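Local coordinates for protein acyl-CoA dehydrogenase (Bacillus subtilis, PDB 5LNX) that oxidises saturated acyl-CoA thioesters to their 2,3-dehydroacyl-CoA products, with FAD as the flavin cofactor, at residues G133-T138 with G150-I155; G178-I183 with G224-G229; M316-A321 with G362-Q367. All blocks are in the same frame, centred on the assembly; numbering follows the deposited sequence.

Contact 1. Residues G133-T138 with G150-I155; sequences GSLRTT and GSKIFI. With FAD (flavin-adenine dinucleotide), chain S.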
loop_
_atom_site.group_PDB
_atom_site.type_symbol
_atom_site.label_atom_id
_atom_site.label_comp_id
_atom_site.label_asym_id
_atom_site.label_seq_id
_atom_site.Cartn_x
_atom_site.Cartn_y
_atom_site.Cartn_z
ATOM N N GLY D 133 -29.151 13.161 -1.133
ATOM C CA GLY D 133 -29.974 14.336 -1.469
ATOM C C GLY D 133 -31.014 14.035 -2.524
ATOM O O GLY D 133 -32.116 14.512 -2.442
ATOM N N SER D 134 -30.624 13.273 -3.543
ATOM C CA SER D 134 -31.468 13.017 -4.722
ATOM C C SER D 134 -32.432 11.852 -4.540
ATOM O O SER D 134 -32.768 11.154 -5.492
ATOM C CB SER D 134 -30.605 12.764 -5.964
ATOM O OG SER D 134 -29.706 11.696 -5.730
ATOM N N LEU D 135 -32.891 11.657 -3.319
ATOM C CA LEU D 135 -33.959 10.702 -3.056
ATOM C C LEU D 135 -35.301 11.141 -3.678
ATOM O O LEU D 135 -35.588 12.342 -3.841
ATOM C CB LEU D 135 -34.125 10.437 -1.542
ATOM C CG LEU D 135 -34.541 11.578 -0.618
ATOM C CD1 LEU D 135 -36.050 11.731 -0.569
ATOM C CD2 LEU D 135 -34.009 11.347 0.784
ATOM N N ARG D 136 -36.119 10.128 -3.972
ATOM C CA ARG D 136 -37.344 10.269 -4.768
ATOM C C ARG D 136 -38.626 9.943 -4.011
ATOM O O ARG D 136 -39.718 10.294 -4.450
ATOM C CB ARG D 136 -37.242 9.371 -5.989
ATOM C CG ARG D 136 -36.216 9.878 -6.978
ATOM C CD ARG D 136 -36.229 9.044 -8.247
ATOM N NE ARG D 136 -35.103 9.360 -9.131
ATOM C CZ ARG D 136 -34.872 8.764 -10.298
ATOM N NH1 ARG D 136 -35.710 7.839 -10.750
ATOM N NH2 ARG D 136 -33.793 9.070 -11.005
ATOM N N THR D 137 -38.510 9.246 -2.893
ATOM C CA THR D 137 -39.689 8.944 -2.088
ATOM C C THR D 137 -40.377 10.251 -1.750
ATOM O O THR D 137 -39.742 11.202 -1.271
ATOM C CB THR D 137 -39.349 8.174 -0.796
ATOM O OG1 THR D 137 -38.947 6.845 -1.146
ATOM C CG2 THR D 137 -40.564 8.084 0.122
ATOM N N THR D 138 -41.665 10.311 -2.057
ATOM C CA THR D 138 -42.439 11.519 -1.816
ATOM C C THR D 138 -43.317 11.332 -0.570
ATOM O O THR D 138 -43.736 10.214 -0.241
ATOM C CB THR D 138 -43.246 11.948 -3.069
ATOM O OG1 THR D 138 -43.675 13.298 -2.883
ATOM N N GLY D 150 -42.966 5.517 -2.795
ATOM C CA GLY D 150 -41.614 5.190 -3.245
ATOM C C GLY D 150 -41.007 3.994 -2.522
ATOM O O GLY D 150 -41.697 3.232 -1.838
ATOM N N SER D 151 -39.698 3.837 -2.670
ATOM C CA SER D 151 -39.007 2.641 -2.169
ATOM C C SER D 151 -37.665 2.948 -1.529
ATOM O O SER D 151 -36.927 3.836 -1.962
ATOM C CB SER D 151 -38.789 1.631 -3.296
ATOM O OG SER D 151 -37.635 1.955 -4.040
ATOM N N LYS D 152 -37.355 2.184 -0.492
ATOM C CA LYS D 152 -36.016 2.210 0.101
ATOM C C LYS D 152 -35.295 0.928 -0.221
ATOM O O LYS D 152 -35.923 -0.094 -0.484
ATOM C CB LYS D 152 -36.074 2.463 1.614
ATOM C CG LYS D 152 -36.770 3.762 1.982
ATOM C CD LYS D 152 -36.045 4.958 1.387
ATOM C CE LYS D 152 -36.801 6.259 1.555
ATOM N NZ LYS D 152 -35.859 7.406 1.417
ATOM N N ILE D 153 -33.970 0.995 -0.184
ATOM C CA ILE D 153 -33.116 -0.195 -0.341
ATOM C C ILE D 153 -32.049 -0.326 0.759
ATOM O O ILE D 153 -31.765 0.625 1.506
ATOM C CB ILE D 153 -32.387 -0.241 -1.721
ATOM C CG1 ILE D 153 -31.644 1.058 -2.028
ATOM C CG2 ILE D 153 -33.346 -0.540 -2.860
ATOM C CD1 ILE D 153 -30.581 0.917 -3.103
ATOM N N PHE D 154 -31.546 -1.556 0.896
ATOM C CA PHE D 154 -30.436 -1.915 1.796
ATOM C C PHE D 154 -30.675 -1.476 3.229
ATOM O O PHE D 154 -29.804 -0.843 3.812
ATOM C CB PHE D 154 -29.144 -1.252 1.326
ATOM C CG PHE D 154 -28.709 -1.633 -0.061
ATOM C CD1 PHE D 154 -28.808 -2.924 -0.497
ATOM C CD2 PHE D 154 -28.137 -0.686 -0.898
ATOM C CE1 PHE D 154 -28.397 -3.271 -1.770
ATOM C CE2 PHE D 154 -27.719 -1.015 -2.166
ATOM C CZ PHE D 154 -27.840 -2.314 -2.606
ATOM N N ILE D 155 -31.836 -1.779 3.798
ATOM C CA ILE D 155 -32.225 -1.209 5.108
ATOM C C ILE D 155 -31.920 -2.155 6.263
ATOM O O ILE D 155 -32.549 -3.204 6.431
ATOM C CB ILE D 155 -33.711 -0.815 5.159
ATOM C CG1 ILE D 155 -34.055 0.167 4.030
ATOM C CG2 ILE D 155 -34.047 -0.197 6.500
ATOM C CD1 ILE D 155 -33.177 1.396 3.996
HETATM P PA FAD S . -23.064 4.427 -4.832
HETATM O O1A FAD S . -23.189 5.458 -3.722
HETATM O O2A FAD S . -23.691 4.577 -6.179
HETATM O O5B FAD S . -21.477 4.307 -5.072
HETATM C C5B FAD S . -20.843 3.346 -5.904
HETATM C C4B FAD S . -19.343 3.575 -5.732
HETATM O O4B FAD S . -19.065 4.815 -6.337
HETATM C C3B FAD S . -18.924 3.675 -4.273
HETATM O O3B FAD S . -17.604 3.156 -4.074
HETATM C C2B FAD S . -18.890 5.150 -3.994
HETATM O O2B FAD S . -17.786 5.476 -3.167
HETATM C C1B FAD S . -18.622 5.721 -5.350
HETATM N N9A FAD S . -19.177 7.039 -5.620
HETATM C C8A FAD S . -20.401 7.364 -6.096
HETATM N N7A FAD S . -20.473 8.716 -6.298
HETATM C C5A FAD S . -19.277 9.247 -5.932
HETATM C C6A FAD S . -18.629 10.561 -5.893
HETATM N N6A FAD S . -19.277 11.677 -6.259
HETATM N N1A FAD S . -17.340 10.629 -5.494
HETATM C C2A FAD S . -16.606 9.568 -5.126
HETATM N N3A FAD S . -17.135 8.342 -5.133
HETATM C C4A FAD S . -18.419 8.125 -5.523
HETATM N N1 FAD S . -28.885 2.642 3.881
HETATM C C2 FAD S . -29.690 3.238 4.792
HETATM O O2 FAD S . -30.293 4.260 4.442
HETATM N N3 FAD S . -29.859 2.788 6.054
HETATM C C4 FAD S . -29.236 1.688 6.498
HETATM O O4 FAD S . -29.400 1.268 7.669
HETATM C C4X FAD S . -28.357 0.972 5.553
HETATM N N5 FAD S . -27.703 -0.146 5.933
HETATM C C5X FAD S . -26.915 -0.813 5.059
HETATM C C6 FAD S . -26.346 -1.987 5.482
HETATM C C7 FAD S . -25.504 -2.702 4.667
HETATM C C7M FAD S . -24.849 -3.910 5.289
HETATM C C8 FAD S . -25.266 -2.220 3.280
HETATM C C8M FAD S . -24.365 -2.935 2.309
HETATM C C9 FAD S . -25.869 -1.066 2.844
HETATM C C9A FAD S . -26.702 -0.326 3.672
HETATM N N10 FAD S . -27.395 0.848 3.232
HETATM C C10 FAD S . -28.208 1.523 4.177
HETATM C "C1'" FAD S . -27.177 1.422 1.896
HETATM C "C2'" FAD S . -25.800 2.127 1.879
HETATM O "O2'" FAD S . -25.705 3.272 2.746
HETATM C "C3'" FAD S . -25.402 2.493 0.456
HETATM O "O3'" FAD S . -24.940 1.308 -0.190
HETATM C "C4'" FAD S . -24.354 3.595 0.436
HETATM O "O4'" FAD S . -24.945 4.816 0.912
HETATM C "C5'" FAD S . -23.724 3.798 -0.965
HETATM O "O5'" FAD S . -24.629 3.976 -2.056
HETATM P P FAD S . -24.800 2.901 -3.273
HETATM O O1P FAD S . -25.820 3.386 -4.288
HETATM O O2P FAD S . -24.986 1.530 -2.683
HETATM O O3P FAD S . -23.489 2.991 -4.216
#
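Lys-152 reaches from its strand to Thr-137, the two side chains crossing at about a right angle. At CB the chain sets off with CG anti to the carbonyl carbon (chi1 -58°), and a bend at chi2 (-61°) turns the rest toward the 133-138 loop, while Leu-210 and Phe-212 pack against the side chain. CE then lies 3.5 Å from Thr-137 OG1. At the tip, NZ has Leu-135 CD2 nearby at 4.4 Å, but it forms a salt bridge with Glu-125 and hydrogen bonds to the carbonyl oxygens of Phe-167 and Leu-123. Thr-137 OG1 is hydrogen-bonded to the same carboxylate, so the small threonine lies against the lysine's last methylene, CE, and shares its anion. Gly-150 suits its place because a side chain there would run into that hydroxyl.

Farther along the strand, Phe-154 meets FAD with its ring oblique, CD2 lying 3.6 Å from C1' of FAD; Tyr-339 of the second subunit meets the ring edge-to-face. The chemistry implies a buried ammonium group that is probably kept charged by Glu-125 and by two carbonyl dipoles; Glu-125, shared by lysine and threonine, probably ties the loop to the strand that leads to the flavin.

Contact 2. Residues G178-I183 with G224-G229; sequences GISAFI and GKEGDG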
loop_
_atom_site.group_PDB
_atom_site.type_symbol
_atom_site.label_atom_id
_atom_site.label_comp_id
_atom_site.label_asym_id
_atom_site.label_seq_id
_atom_site.Cartn_x
_atom_site.Cartn_y
_atom_site.Cartn_z
ATOM N N GLY D 178 -35.501 20.107 0.470
ATOM C CA GLY D 178 -36.952 19.823 0.530
ATOM C C GLY D 178 -37.290 18.428 1.062
ATOM O O GLY D 178 -38.432 17.946 0.925
ATOM N N ILE D 179 -36.279 17.800 1.655
ATOM C CA ILE D 179 -36.415 16.530 2.324
ATOM C C ILE D 179 -36.917 16.719 3.758
ATOM O O ILE D 179 -36.366 17.504 4.538
ATOM C CB ILE D 179 -35.062 15.810 2.382
ATOM C CG1 ILE D 179 -34.692 15.267 0.999
ATOM C CG2 ILE D 179 -35.101 14.667 3.384
ATOM C CD1 ILE D 179 -33.224 14.992 0.839
ATOM N N SER D 180 -37.919 15.921 4.113
ATOM C CA SER D 180 -38.418 15.832 5.486
ATOM C C SER D 180 -38.130 14.462 6.121
ATOM O O SER D 180 -37.917 13.470 5.421
ATOM C CB SER D 180 -39.925 16.099 5.512
ATOM O OG SER D 180 -40.181 17.493 5.446
ATOM N N ALA D 181 -38.198 14.420 7.447
ATOM C CA ALA D 181 -37.954 13.185 8.194
ATOM C C ALA D 181 -39.170 12.750 8.972
ATOM O O ALA D 181 -39.818 13.559 9.655
ATOM C CB ALA D 181 -36.765 13.341 9.124
ATOM N N PHE D 182 -39.422 11.443 8.937
ATOM C CA PHE D 182 -40.656 10.837 9.486
ATOM C C PHE D 182 -40.415 9.631 10.410
ATOM O O PHE D 182 -39.611 8.742 10.109
ATOM C CB PHE D 182 -41.559 10.403 8.346
ATOM C CG PHE D 182 -42.042 11.538 7.492
ATOM C CD1 PHE D 182 -43.243 12.171 7.767
ATOM C CD2 PHE D 182 -41.300 11.964 6.397
ATOM C CE1 PHE D 182 -43.696 13.208 6.970
ATOM C CE2 PHE D 182 -41.751 12.997 5.587
ATOM C CZ PHE D 182 -42.951 13.623 5.880
ATOM N N ILE D 183 -41.101 9.641 11.551
ATOM C CA ILE D 183 -41.227 8.457 12.420
ATOM C C ILE D 183 -42.279 7.502 11.850
ATOM O O ILE D 183 -43.481 7.694 12.043
ATOM C CB ILE D 183 -41.713 8.847 13.850
ATOM C CG1 ILE D 183 -40.638 9.611 14.669
ATOM N N GLY D 224 -39.417 16.869 13.515
ATOM C CA GLY D 224 -39.075 18.287 13.373
ATOM C C GLY D 224 -39.801 19.047 12.261
ATOM O O GLY D 224 -40.832 18.592 11.756
ATOM N N LYS D 225 -39.257 20.206 11.876
ATOM C CA LYS D 225 -39.887 21.045 10.832
ATOM C C LYS D 225 -39.659 20.455 9.431
ATOM O O LYS D 225 -38.697 19.697 9.195
ATOM C CB LYS D 225 -39.455 22.524 10.867
ATOM C CG LYS D 225 -40.011 23.281 12.060
ATOM C CD LYS D 225 -39.128 24.465 12.434
ATOM C CE LYS D 225 -39.681 25.189 13.651
ATOM N NZ LYS D 225 -38.780 26.291 14.098
ATOM N N GLU D 226 -40.616 20.735 8.544
ATOM C CA GLU D 226 -40.535 20.294 7.162
ATOM C C GLU D 226 -39.311 20.932 6.538
ATOM O O GLU D 226 -39.045 22.110 6.755
ATOM C CB GLU D 226 -41.773 20.700 6.355
ATOM C CG GLU D 226 -43.076 19.984 6.684
ATOM C CD GLU D 226 -44.123 20.162 5.591
ATOM O OE1 GLU D 226 -44.058 21.179 4.860
ATOM O OE2 GLU D 226 -45.007 19.286 5.455
ATOM N N GLY D 227 -38.569 20.141 5.772
ATOM C CA GLY D 227 -37.307 20.602 5.159
ATOM C C GLY D 227 -36.042 20.340 5.969
ATOM O O GLY D 227 -34.938 20.572 5.483
ATOM N N ASP D 228 -36.192 19.841 7.196
ATOM C CA ASP D 228 -35.043 19.659 8.091
ATOM C C ASP D 228 -34.375 18.298 7.930
ATOM O O ASP D 228 -33.379 18.018 8.580
ATOM C CB ASP D 228 -35.460 19.792 9.559
ATOM C CG ASP D 228 -35.880 21.192 9.941
ATOM O OD1 ASP D 228 -35.690 22.130 9.132
ATOM O OD2 ASP D 228 -36.423 21.351 11.060
ATOM N N GLY D 229 -34.911 17.468 7.045
ATOM C CA GLY D 229 -34.679 16.044 7.099
ATOM C C GLY D 229 -33.249 15.701 6.736
ATOM O O GLY D 229 -32.586 14.926 7.444
#
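Ser-180 OG is held by two groups: it accepts from Gly-227 N at 3.1 Å, with a fairly straight N-H...O angle of 160°, and it is hydrogen-bonded to Thr-170 OG1. The hydroxyl lies anti to the carbonyl carbon (chi1 -79°), which turns OG toward Gly-227 N, with Glu-226 CB at 3.7 Å from OG. A serine suits this place because its short arm can take a backbone N-H and still reach a neighbouring hydroxyl. Replacing the serine by an alanine removes the hydroxyl, and would probably leave Gly-227 N without its acceptor and Thr-170 OG1 without this partner.

The loop makes a type II beta turn from Lys-225 to Asp-228, closed by Asp-228 N to Lys-225 O at 3.2 Å. Gly-227 holds its third position, where the positive phi is easy for glycine. Glu-226 points its carboxylate to Tyr-146, whose hydroxyl bonds to OE2.

One residue past the turn, Gly-229 N donates to Ile-179 O at 2.9 Å from above the carbonyl plane (35° out of it). Its lack of a side chain lets the backbone come close to the strand, since a CB would overlap Ser-180. Ile-179 CG2 and Ala-181 CB each lie 4.0 Å from Gly-229 CA, so the sheet meets the glycine with small or branched aliphatic groups.

Helix 229-265 starts at this glycine, and the contact joins the middle beta-domain to the start of that long helix, consistent with the acyl-CoA dehydrogenase fold, in which a beta-domain lies between two helical ones.

Contact 3. Residues M316-A321 with G362-Q367; sequences MAKQFA and GTNEIQ. With FAD (flavin-adenine dinucleotide), chain S.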
loop_
_atom_site.group_PDB
_atom_site.type_symbol
_atom_site.label_atom_id
_atom_site.label_comp_id
_atom_site.label_asym_id
_atom_site.label_seq_id
_atom_site.Cartn_x
_atom_site.Cartn_y
_atom_site.Cartn_z
ATOM N N MET D 316 -12.597 10.549 9.287
ATOM C CA MET D 316 -11.244 9.959 9.432
ATOM C C MET D 316 -11.234 8.565 10.086
ATOM O O MET D 316 -10.623 7.622 9.571
ATOM C CB MET D 316 -10.345 10.916 10.238
ATOM C CG MET D 316 -9.795 12.068 9.412
ATOM S SD MET D 316 -8.994 13.350 10.386
ATOM C CE MET D 316 -8.144 14.336 9.155
ATOM N N ALA D 317 -11.892 8.472 11.240
ATOM C CA ALA D 317 -12.076 7.200 11.966
ATOM C C ALA D 317 -12.734 6.104 11.131
ATOM O O ALA D 317 -12.321 4.942 11.177
ATOM C CB ALA D 317 -12.921 7.443 13.208
ATOM N N LYS D 318 -13.819 6.467 10.447
ATOM C CA LYS D 318 -14.615 5.503 9.660
ATOM C C LYS D 318 -13.764 4.908 8.541
ATOM O O LYS D 318 -13.689 3.691 8.376
ATOM C CB LYS D 318 -15.846 6.179 9.041
ATOM C CG LYS D 318 -16.931 5.228 8.535
ATOM C CD LYS D 318 -16.730 4.811 7.081
ATOM C CE LYS D 318 -17.988 4.170 6.517
ATOM N NZ LYS D 318 -17.802 3.580 5.148
ATOM N N GLN D 319 -13.060 5.793 7.851
ATOM C CA GLN D 319 -12.172 5.430 6.745
ATOM C C GLN D 319 -10.937 4.651 7.214
ATOM O O GLN D 319 -10.478 3.713 6.548
ATOM C CB GLN D 319 -11.713 6.693 6.000
ATOM C CG GLN D 319 -10.816 6.435 4.789
ATOM C CD GLN D 319 -9.331 6.602 5.068
ATOM O OE1 GLN D 319 -8.888 7.687 5.464
ATOM N NE2 GLN D 319 -8.585 5.502 5.013
ATOM N N PHE D 320 -10.376 5.071 8.339
ATOM C CA PHE D 320 -9.128 4.473 8.811
ATOM C C PHE D 320 -9.361 3.054 9.341
ATOM O O PHE D 320 -8.758 2.096 8.865
ATOM C CB PHE D 320 -8.437 5.322 9.883
ATOM C CG PHE D 320 -7.044 4.887 10.142
ATOM C CD1 PHE D 320 -6.004 5.355 9.343
ATOM C CD2 PHE D 320 -6.785 3.867 11.064
ATOM C CE1 PHE D 320 -4.714 4.873 9.513
ATOM C CE2 PHE D 320 -5.501 3.380 11.229
ATOM C CZ PHE D 320 -4.469 3.877 10.448
ATOM N N ALA D 321 -10.268 2.956 10.306
ATOM C CA ALA D 321 -10.619 1.677 10.934
ATOM C C ALA D 321 -11.119 0.678 9.898
ATOM O O ALA D 321 -10.658 -0.466 9.853
ATOM C CB ALA D 321 -11.654 1.893 12.022
ATOM N N GLY D 362 -21.742 5.909 4.425
ATOM C CA GLY D 362 -20.864 6.794 3.682
ATOM C C GLY D 362 -19.613 6.073 3.248
ATOM O O GLY D 362 -18.680 5.911 4.046
ATOM N N THR D 363 -19.605 5.630 1.992
ATOM C CA THR D 363 -18.435 4.972 1.390
ATOM C C THR D 363 -17.176 5.783 1.658
ATOM O O THR D 363 -17.221 7.006 1.737
ATOM C CB THR D 363 -18.533 4.827 -0.131
ATOM O OG1 THR D 363 -18.467 6.127 -0.731
ATOM C CG2 THR D 363 -19.809 4.122 -0.564
ATOM N N ASN D 364 -16.038 5.098 1.718
ATOM C CA ASN D 364 -14.737 5.745 1.962
ATOM C C ASN D 364 -14.307 6.742 0.897
ATOM O O ASN D 364 -13.521 7.644 1.168
ATOM C CB ASN D 364 -13.643 4.681 2.102
ATOM C CG ASN D 364 -13.789 3.892 3.350
ATOM O OD1 ASN D 364 -14.693 4.136 4.171
ATOM N ND2 ASN D 364 -12.874 2.991 3.560
ATOM N N GLU D 365 -14.815 6.582 -0.321
ATOM C CA GLU D 365 -14.699 7.654 -1.353
ATOM C C GLU D 365 -15.368 8.937 -0.868
ATOM O O GLU D 365 -14.775 10.006 -0.890
ATOM C CB GLU D 365 -15.253 7.220 -2.712
ATOM C CG GLU D 365 -14.419 6.161 -3.405
ATOM C CD GLU D 365 -14.466 4.836 -2.664
ATOM O OE1 GLU D 365 -15.564 4.442 -2.261
ATOM O OE2 GLU D 365 -13.412 4.219 -2.405
ATOM N N ILE D 366 -16.561 8.799 -0.326
ATOM C CA ILE D 366 -17.285 9.947 0.240
ATOM C C ILE D 366 -16.572 10.573 1.436
ATOM O O ILE D 366 -16.594 11.804 1.627
ATOM C CB ILE D 366 -18.738 9.573 0.648
ATOM C CG1 ILE D 366 -19.564 9.228 -0.583
ATOM C CG2 ILE D 366 -19.408 10.704 1.426
ATOM C CD1 ILE D 366 -19.430 10.204 -1.712
ATOM N N GLN D 367 -15.991 9.717 2.260
ATOM C CA GLN D 367 -15.341 10.147 3.503
ATOM C C GLN D 367 -14.098 10.984 3.199
ATOM O O GLN D 367 -13.807 11.987 3.877
ATOM C CB GLN D 367 -14.951 8.938 4.353
ATOM C CG GLN D 367 -16.127 8.024 4.708
ATOM C CD GLN D 367 -17.104 8.606 5.719
ATOM O OE1 GLN D 367 -16.867 9.659 6.334
ATOM N NE2 GLN D 367 -18.185 7.879 5.945
HETATM P PA FAD S . -23.064 4.427 -4.832
HETATM O O1A FAD S . -23.189 5.458 -3.722
HETATM O O2A FAD S . -23.691 4.577 -6.179
HETATM O O5B FAD S . -21.477 4.307 -5.072
HETATM C C5B FAD S . -20.843 3.346 -5.904
HETATM C C4B FAD S . -19.343 3.575 -5.732
HETATM O O4B FAD S . -19.065 4.815 -6.337
HETATM C C3B FAD S . -18.924 3.675 -4.273
HETATM O O3B FAD S . -17.604 3.156 -4.074
HETATM C C2B FAD S . -18.890 5.150 -3.994
HETATM O O2B FAD S . -17.786 5.476 -3.167
HETATM C C1B FAD S . -18.622 5.721 -5.350
HETATM N N9A FAD S . -19.177 7.039 -5.620
HETATM C C8A FAD S . -20.401 7.364 -6.096
HETATM N N7A FAD S . -20.473 8.716 -6.298
HETATM C C5A FAD S . -19.277 9.247 -5.932
HETATM C C6A FAD S . -18.629 10.561 -5.893
HETATM N N6A FAD S . -19.277 11.677 -6.259
HETATM N N1A FAD S . -17.340 10.629 -5.494
HETATM C C2A FAD S . -16.606 9.568 -5.126
HETATM N N3A FAD S . -17.135 8.342 -5.133
HETATM C C4A FAD S . -18.419 8.125 -5.523
HETATM N N1 FAD S . -28.885 2.642 3.881
HETATM C C2 FAD S . -29.690 3.238 4.792
HETATM O O2 FAD S . -30.293 4.260 4.442
HETATM N N3 FAD S . -29.859 2.788 6.054
HETATM C C4 FAD S . -29.236 1.688 6.498
HETATM O O4 FAD S . -29.400 1.268 7.669
HETATM C C4X FAD S . -28.357 0.972 5.553
HETATM N N5 FAD S . -27.703 -0.146 5.933
HETATM C C5X FAD S . -26.915 -0.813 5.059
HETATM C C6 FAD S . -26.346 -1.987 5.482
HETATM C C7 FAD S . -25.504 -2.702 4.667
HETATM C C7M FAD S . -24.849 -3.910 5.289
HETATM C C8 FAD S . -25.266 -2.220 3.280
HETATM C C8M FAD S . -24.365 -2.935 2.309
HETATM C C9 FAD S . -25.869 -1.066 2.844
HETATM C C9A FAD S . -26.702 -0.326 3.672
HETATM N N10 FAD S . -27.395 0.848 3.232
HETATM C C10 FAD S . -28.208 1.523 4.177
HETATM C "C1'" FAD S . -27.177 1.422 1.896
HETATM C "C2'" FAD S . -25.800 2.127 1.879
HETATM O "O2'" FAD S . -25.705 3.272 2.746
HETATM C "C3'" FAD S . -25.402 2.493 0.456
HETATM O "O3'" FAD S . -24.940 1.308 -0.190
HETATM C "C4'" FAD S . -24.354 3.595 0.436
HETATM O "O4'" FAD S . -24.945 4.816 0.912
HETATM C "C5'" FAD S . -23.724 3.798 -0.965
HETATM O "O5'" FAD S . -24.629 3.976 -2.056
HETATM P P FAD S . -24.800 2.901 -3.273
HETATM O O1P FAD S . -25.820 3.386 -4.288
HETATM O O2P FAD S . -24.986 1.530 -2.683
HETATM O O3P FAD S . -23.489 2.991 -4.216
#
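Lys-318 and Gln-367 grip the carbonyl oxygen of Gly-362 from opposite faces of its plane. Among these hydrogen bonds, Lys-318 NZ reaches Gly-362 O at 2.7 Å, and Gln-367 NE2 donates to the same Gly-362 O at 2.8 Å. The lysine can reach across to the neighbouring segment because its CG is anti to the backbone N (chi1 -164°) and the long chain, bent at chi2, leads away from its helix. NZ is also bonded to Thr-357 O, with a weak further bond to Asn-364 OD1 at 3.3 Å. Other amide ends are held too: Gln-367 OE1 by Ser-315, Asn-364 ND2 by Ser-322, and Gln-319 NE2 by Asp-323. Gly-362 itself takes backbone angles that favour glycine, and a CB would collide with the amide of Gln-367.

Van der Waals contacts accompany these bonds. The side chains of Lys-318 and Gln-367 cross at about a right angle, CD of the lysine lying 3.6 Å from NE2 of the glutamine. Gln-319 CG meets Asn-364 CG at 4.2 Å, the two amide planes being 79° apart.

The cofactor is met by the cap and first turn of helix 364-376. Thr-363 OG1 donates to FAD O2B at 2.6 Å while serving as N-cap, accepting weakly from Ile-366 N. FAD O2B in turn donates to Glu-365 OE1 at 2.6 Å, an oxygen also bonded to Gln-334 of the second subunit. A threonine hydroxyl able to donate and a carboxylate able to accept suit a ribose hydroxyl that does both. Helix 364-376 packs against helix 311-326 through Lys-318 and Gln-319, and opens on the adenosine-ribose part of the FAD site, at the interface of two subunits.

Overall arrangement
The contacts follow one another along the chain, each closing before the next opens. Contacts 1 and 2 are neighbours, their centres 14 Å apart, and they touch where Leu-135 and Gly-133 pack on Ile-179. Contact 1 belongs to the middle domain and joins the loop before strand 138-142 to strand 145-156; contact 2 joins strand 179-185, in a different sheet, to the start of helix 229-265, and so leads into the C-terminal domain. Contact 3 lies among the helices of that domain, about 22 Å from contact 1 and 26 Å from contact 2, centre to centre. Contacts 1 and 3 both touch FAD and the second subunit, so one cofactor bridges the beta domain, the helical domain and a neighbouring copy of the protein.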